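Local coordinates for Lmo0740 protein (Listeria monocytogenes, PDB 4RFA), which is probably a Crp-family transcription regulator, apparently an activator, that couples a cyclic nucleotide-binding-type domain to a helix-turn-helix DNA-binding region, at residues F75-P78 against Y79-L82; R191-Q194 against P195-S198. All coordinates share one frame; numbering follows the deposited sequence.

Contact 1 of 2, residues F75-P78 against Y79-L82; sequences FVLP and YNVL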
ATOM      1  N   PHE A  75      -0.335   9.825  -5.807  1.00 37.64           N
ATOM      2  CA  PHE A  75       0.678  10.440  -6.615  1.00 39.20           C
ATOM      3  C   PHE A  75       1.987   9.661  -6.607  1.00 46.32           C
ATOM      4  O   PHE A  75       2.281   9.000  -5.663  1.00 46.65           O
ATOM      5  CB  PHE A  75       0.903  11.868  -6.149  1.00 40.85           C
ATOM      6  CG  PHE A  75      -0.268  12.750  -6.431  1.00 40.51           C
ATOM      7  CD1 PHE A  75      -0.466  13.263  -7.713  1.00 42.14           C
ATOM      8  CD2 PHE A  75      -1.228  12.976  -5.472  1.00 39.32           C
ATOM      9  CE1 PHE A  75      -1.585  14.029  -8.016  1.00 43.26           C
ATOM     10  CE2 PHE A  75      -2.372  13.739  -5.765  1.00 43.13           C
ATOM     11  CZ  PHE A  75      -2.557  14.258  -7.045  1.00 43.21           C
ATOM     12  N   VAL A  76       2.790   9.836  -7.658  1.00 45.67           N
ATOM     13  CA  VAL A  76       4.121   9.274  -7.792  1.00 45.70           C
ATOM     14  C   VAL A  76       5.071  10.449  -7.657  1.00 46.97           C
ATOM     15  O   VAL A  76       4.965  11.413  -8.412  1.00 43.72           O
ATOM     16  CB  VAL A  76       4.261   8.749  -9.225  1.00 49.66           C
ATOM     17  CG1 VAL A  76       5.707   8.370  -9.570  1.00 54.63           C
ATOM     18  CG2 VAL A  76       3.273   7.628  -9.421  1.00 51.81           C
ATOM     19  N   LEU A  77       5.991  10.351  -6.715  1.00 41.81           N
ATOM     20  CA  LEU A  77       6.924  11.404  -6.356  1.00 43.45           C
ATOM     21  C   LEU A  77       8.347  11.075  -6.799  1.00 44.00           C
ATOM     22  O   LEU A  77       8.672   9.908  -7.025  1.00 43.47           O
ATOM     23  CB  LEU A  77       6.937  11.572  -4.823  1.00 42.65           C
ATOM     24  CG  LEU A  77       5.574  11.426  -4.177  1.00 42.81           C
ATOM     25  CD1 LEU A  77       5.642  11.500  -2.655  1.00 45.46           C
ATOM     26  CD2 LEU A  77       4.613  12.492  -4.689  1.00 45.22           C
ATOM     27  N   PRO A  78       9.198  12.111  -6.928  1.00 44.74           N
ATOM     28  CA  PRO A  78      10.622  11.909  -7.088  1.00 46.82           C
ATOM     29  C   PRO A  78      11.145  10.958  -6.024  1.00 48.60           C
ATOM     30  O   PRO A  78      10.750  11.072  -4.862  1.00 55.98           O
ATOM     31  CB  PRO A  78      11.212  13.338  -6.923  1.00 53.28           C
ATOM     32  CG  PRO A  78      10.107  14.263  -7.296  1.00 51.93           C
ATOM     33  CD  PRO A  78       8.875  13.538  -6.742  1.00 50.11           C
ATOM     34  N   TYR A  79      11.955   9.991  -6.441  1.00 64.04           N
ATOM     35  CA  TYR A  79      12.577   8.951  -5.593  1.00 65.10           C
ATOM     36  C   TYR A  79      11.701   7.761  -5.245  1.00 64.34           C
ATOM     37  O   TYR A  79      12.155   6.854  -4.540  1.00 60.99           O
ATOM     38  CB  TYR A  79      13.215   9.555  -4.335  1.00 73.23           C
ATOM     39  CG  TYR A  79      14.027  10.775  -4.677  1.00 80.03           C
ATOM     40  CD1 TYR A  79      15.095  10.672  -5.559  1.00 86.98           C
ATOM     41  CD2 TYR A  79      13.701  12.032  -4.178  1.00 83.88           C
ATOM     42  CE1 TYR A  79      15.841  11.774  -5.924  1.00 89.93           C
ATOM     43  CE2 TYR A  79      14.443  13.148  -4.536  1.00 92.02           C
ATOM     44  CZ  TYR A  79      15.515  13.008  -5.410  1.00 94.21           C
ATOM     45  OH  TYR A  79      16.274  14.094  -5.792  1.00103.93           O
ATOM     46  N   ASN A  80      10.472   7.727  -5.757  1.00 58.84           N
ATOM     47  CA  ASN A  80       9.668   6.505  -5.722  1.00 54.88           C
ATOM     48  C   ASN A  80      10.151   5.419  -6.656  1.00 56.07           C
ATOM     49  O   ASN A  80      10.686   5.687  -7.754  1.00 55.51           O
ATOM     50  CB  ASN A  80       8.190   6.784  -6.091  1.00 58.50           C
ATOM     51  CG  ASN A  80       7.450   7.600  -5.045  1.00 54.74           C
ATOM     52  OD1 ASN A  80       6.357   8.077  -5.285  1.00 53.98           O
ATOM     53  ND2 ASN A  80       8.052   7.786  -3.899  1.00 56.77           N
ATOM     54  N   VAL A  81      10.022   4.177  -6.202  1.00 54.38           N
ATOM     55  CA  VAL A  81      10.241   3.015  -7.067  1.00 61.45           C
ATOM     56  C   VAL A  81       8.907   2.689  -7.727  1.00 59.01           C
ATOM     57  O   VAL A  81       7.910   2.876  -7.085  1.00 62.57           O
ATOM     58  CB  VAL A  81      10.715   1.782  -6.274  1.00 62.14           C
ATOM     59  CG1 VAL A  81      11.345   0.781  -7.198  1.00 62.87           C
ATOM     60  CG2 VAL A  81      11.740   2.178  -5.248  1.00 69.44           C
ATOM     61  N   LEU A  82       8.890   2.244  -8.988  1.00 55.35           N
ATOM     62  CA  LEU A  82       7.646   1.944  -9.718  1.00 53.89           C
ATOM     63  C   LEU A  82       7.816   0.624 -10.425  1.00 57.53           C
ATOM     64  O   LEU A  82       8.951   0.118 -10.669  1.00 53.17           O
ATOM     65  CB  LEU A  82       7.296   2.975 -10.799  1.00 56.83           C
ATOM     66  CG  LEU A  82       6.404   4.187 -10.633  1.00 53.97           C
ATOM     67  CD1 LEU A  82       6.329   5.012 -11.890  1.00 53.03           C
ATOM     68  CD2 LEU A  82       4.986   3.845 -10.227  1.00 57.95           C
TER

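Contact 2 of 2, residues R191-Q194 against P195-S198; sequences RTTQ and PNIS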
ATOM      1  N   ARG A 191     -11.713  12.283  -4.378  0.50 44.01           N
ATOM      2  CA  ARG A 191     -12.766  11.425  -4.857  0.50 44.24           C
ATOM      3  C   ARG A 191     -14.142  12.095  -4.540  0.50 46.52           C
ATOM      4  O   ARG A 191     -14.994  11.573  -3.804  0.50 46.99           O
ATOM      5  CB  ARG A 191     -12.508  10.003  -4.292  0.50 46.11           C
ATOM      6  CG  ARG A 191     -11.016   9.532  -4.422  0.50 46.47           C
ATOM      7  CD  ARG A 191     -10.863   8.053  -4.045  0.50 49.93           C
ATOM      8  NE  ARG A 191      -9.547   7.354  -3.857  0.50 47.89           N
ATOM      9  CZ  ARG A 191      -8.317   7.834  -3.622  0.50 42.21           C
ATOM     10  NH1 ARG A 191      -8.051   9.122  -3.514  0.50 33.25           N
ATOM     11  NH2 ARG A 191      -7.312   6.927  -3.437  0.50 39.38           N
ATOM     12  N   THR A 192     -14.277  13.324  -5.039  1.00 44.88           N
ATOM     13  CA  THR A 192     -15.518  14.089  -5.020  1.00 45.94           C
ATOM     14  C   THR A 192     -15.601  15.038  -6.250  1.00 51.79           C
ATOM     15  O   THR A 192     -14.768  14.975  -7.125  1.00 48.02           O
ATOM     16  CB  THR A 192     -15.620  14.901  -3.748  1.00 48.47           C
ATOM     17  OG1 THR A 192     -16.946  15.364  -3.623  1.00 50.71           O
ATOM     18  CG2 THR A 192     -14.649  16.085  -3.735  1.00 48.91           C
ATOM     19  N   THR A 193     -16.618  15.901  -6.310  1.00 56.32           N
ATOM     20  CA  THR A 193     -16.848  16.757  -7.492  1.00 58.85           C
ATOM     21  C   THR A 193     -16.203  18.105  -7.320  1.00 54.30           C
ATOM     22  O   THR A 193     -15.813  18.492  -6.221  1.00 55.55           O
ATOM     23  CB  THR A 193     -18.354  17.024  -7.728  1.00 61.79           C
ATOM     24  OG1 THR A 193     -18.874  17.843  -6.670  1.00 65.44           O
ATOM     25  CG2 THR A 193     -19.131  15.721  -7.781  1.00 64.15           C
ATOM     26  N   GLN A 194     -16.102  18.847  -8.401  1.00 55.46           N
ATOM     27  CA  GLN A 194     -15.481  20.151  -8.314  1.00 59.71           C
ATOM     28  C   GLN A 194     -16.329  21.134  -7.623  1.00 57.56           C
ATOM     29  O   GLN A 194     -15.808  21.893  -6.813  1.00 63.76           O
ATOM     30  CB  GLN A 194     -15.144  20.706  -9.667  1.00 64.00           C
ATOM     31  CG  GLN A 194     -13.838  20.188 -10.174  1.00 63.10           C
ATOM     32  CD  GLN A 194     -13.151  21.226 -11.026  1.00 68.15           C
ATOM     33  OE1 GLN A 194     -12.829  22.323 -10.547  1.00 75.65           O
ATOM     34  NE2 GLN A 194     -12.926  20.900 -12.285  1.00 63.07           N
ATOM     35  N   PRO A 195     -17.632  21.162  -7.942  1.00 62.15           N
ATOM     36  CA  PRO A 195     -18.430  22.150  -7.229  1.00 66.50           C
ATOM     37  C   PRO A 195     -18.359  21.920  -5.730  1.00 66.40           C
ATOM     38  O   PRO A 195     -18.414  22.858  -4.956  1.00 68.11           O
ATOM     39  CB  PRO A 195     -19.855  21.933  -7.780  1.00 68.20           C
ATOM     40  CG  PRO A 195     -19.639  21.338  -9.134  1.00 66.51           C
ATOM     41  CD  PRO A 195     -18.442  20.429  -8.936  1.00 64.49           C
ATOM     42  N   ASN A 196     -18.210  20.670  -5.329  1.00 67.00           N
ATOM     43  CA  ASN A 196     -18.124  20.376  -3.921  1.00 64.76           C
ATOM     44  C   ASN A 196     -16.767  20.784  -3.349  1.00 58.03           C
ATOM     45  O   ASN A 196     -16.684  21.378  -2.292  1.00 54.60           O
ATOM     46  CB  ASN A 196     -18.389  18.900  -3.695  1.00 69.61           C
ATOM     47  CG  ASN A 196     -18.747  18.604  -2.276  1.00 72.31           C
ATOM     48  OD1 ASN A 196     -19.205  19.484  -1.557  1.00 81.08           O
ATOM     49  ND2 ASN A 196     -18.526  17.375  -1.852  1.00 73.98           N
ATOM     50  N   ILE A 197     -15.691  20.465  -4.047  1.00 53.20           N
ATOM     51  CA  ILE A 197     -14.375  20.945  -3.623  1.00 55.92           C
ATOM     52  C   ILE A 197     -14.357  22.492  -3.427  1.00 55.18           C
ATOM     53  O   ILE A 197     -13.756  23.014  -2.482  1.00 53.76           O
ATOM     54  CB  ILE A 197     -13.296  20.499  -4.649  1.00 56.05           C
ATOM     55  CG1 ILE A 197     -12.654  19.196  -4.225  1.00 60.28           C
ATOM     56  CG2 ILE A 197     -12.198  21.508  -4.832  1.00 63.17           C
ATOM     57  CD1 ILE A 197     -12.042  19.121  -2.860  1.00 59.96           C
ATOM     58  N   SER A 198     -15.008  23.218  -4.324  1.00 51.43           N
ATOM     59  CA  SER A 198     -14.978  24.686  -4.267  1.00 55.07           C
ATOM     60  C   SER A 198     -15.565  25.155  -2.963  1.00 55.46           C
ATOM     61  O   SER A 198     -15.008  26.002  -2.281  1.00 52.37           O
ATOM     62  CB  SER A 198     -15.767  25.292  -5.422  1.00 59.86           C
ATOM     63  OG  SER A 198     -15.449  26.652  -5.553  1.00 61.10           O
TER

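Contact 1 of 2, residues F75-P78 against Y79-L82
Leu77 and Asn80 are joined by two hydrogen bonds, one through the backbone and one through the asparagine amide. Asn80 N donates to Leu77 O at 3.1 Å, and in return Leu77 N gives its hydrogen to Asn80 OD1 at 2.7 Å. The second bond is nearly straight at the hydrogen (172°), yet the donor stands well above the plane of the side-chain carbonyl, 55° out of it. Asn80 CG lies anti to its own carbonyl carbon and beside its backbone N (chi1 -69°), which turns the amide back over the turn and sets OD1 against the start of Leu77. Asn80 OD1 also has Leu77 CG 3.6 Å away, as the two side chains cross. OD1 also receives a weak hydrogen bond from Arg138 NH1, while NH2 of the same guanidinium serves Phe75 O; helix 126-143 thereby attends to two acceptors of this stretch. Residues 77 to 80 form a type II beta turn, with Pro78 in its second position and Tyr79, at positive phi, in its third. The turn carries the chain from strand 72-76 to strand 81-82, and these belong to different sheets of the beta-roll expected of a cyclic nucleotide-binding-type domain. Backbone bonds tie the stretch to neighbouring strands, Val76 to Ala58 in one sheet, Tyr79, Asn80 and Leu82 to strand 49-55 in the other. Apolar contacts flank the polar core. Pro78 CB sits over one face of the Tyr79 ring in a CH-pi contact, 4.3 Å from the centroid, and lies 3.9 Å from Tyr79 CD2. Beyond the turn, Val76 CG1 and Leu82 CD1 meet tip to tip at 4.1 Å.

Contact 2 of 2, residues R191-Q194 against P195-S198
Thr192 and Asn196 meet with their side chains at about a right angle, and the amide of the asparagine does the reaching. Asn196 ND2 donates to Thr192 OG1 at 3.1 Å, and the hydroxyl oxygen lies close to the amide plane, only 8° out of it. Extension of Asn196 CG away from its backbone N (chi1 -162°) carries the amide back alongside the residues that precede the helix. Thr192 splits its two branches between chemistries: while OG1 takes the amide, the methyl turns to the buried Ile197, and Thr192 CG2 lies 3.7 Å from Ile197 CG1 as the side chains pass at a slant. Thr193 also stands at roughly a right angle to Asn196, but here the backbone is the target. Its OG1 accepts from Asn196 N at 3.2 Å, the capping bond of an N-cap residue, and touches Asn196 CB at the same distance. Thr193 O then receives Ile197 N at 2.9 Å, and Gln194 O receives Ser198 N, opening the regular helical ladder. Helix 194-206 follows helix 183-189 across a short turn, the order expected of a helix-turn-helix, in which the second helix would be the probable recognition element. Two neighbouring threonine hydroxyls thus serve one asparagine, one satisfying a first-turn N-H and the other its amide, an arrangement consistent with a well-defined helix start and a restrained Asn196 amide.

Both contacts are local, a beta turn in one case and a helix N-terminus in the other, and in each an asparagine bonds back to residues three or four positions earlier, but they lie in different domains, with centres about 26 Å apart. Contact 1 is partly buried near the middle of the chain and joins two strands of the beta domain; its asparagine side chain accepts through OD1. Contact 2 is at the surface and starts a helix of the probable DNA-binding region; its asparagine side chain donates through ND2, and threonine hydroxyls act as acceptors alongside the backbone carbonyls. They share no element and do not touch, yet Phe75 of contact 1 meets the ring of Tyr189, at the end of the helix that precedes contact 2.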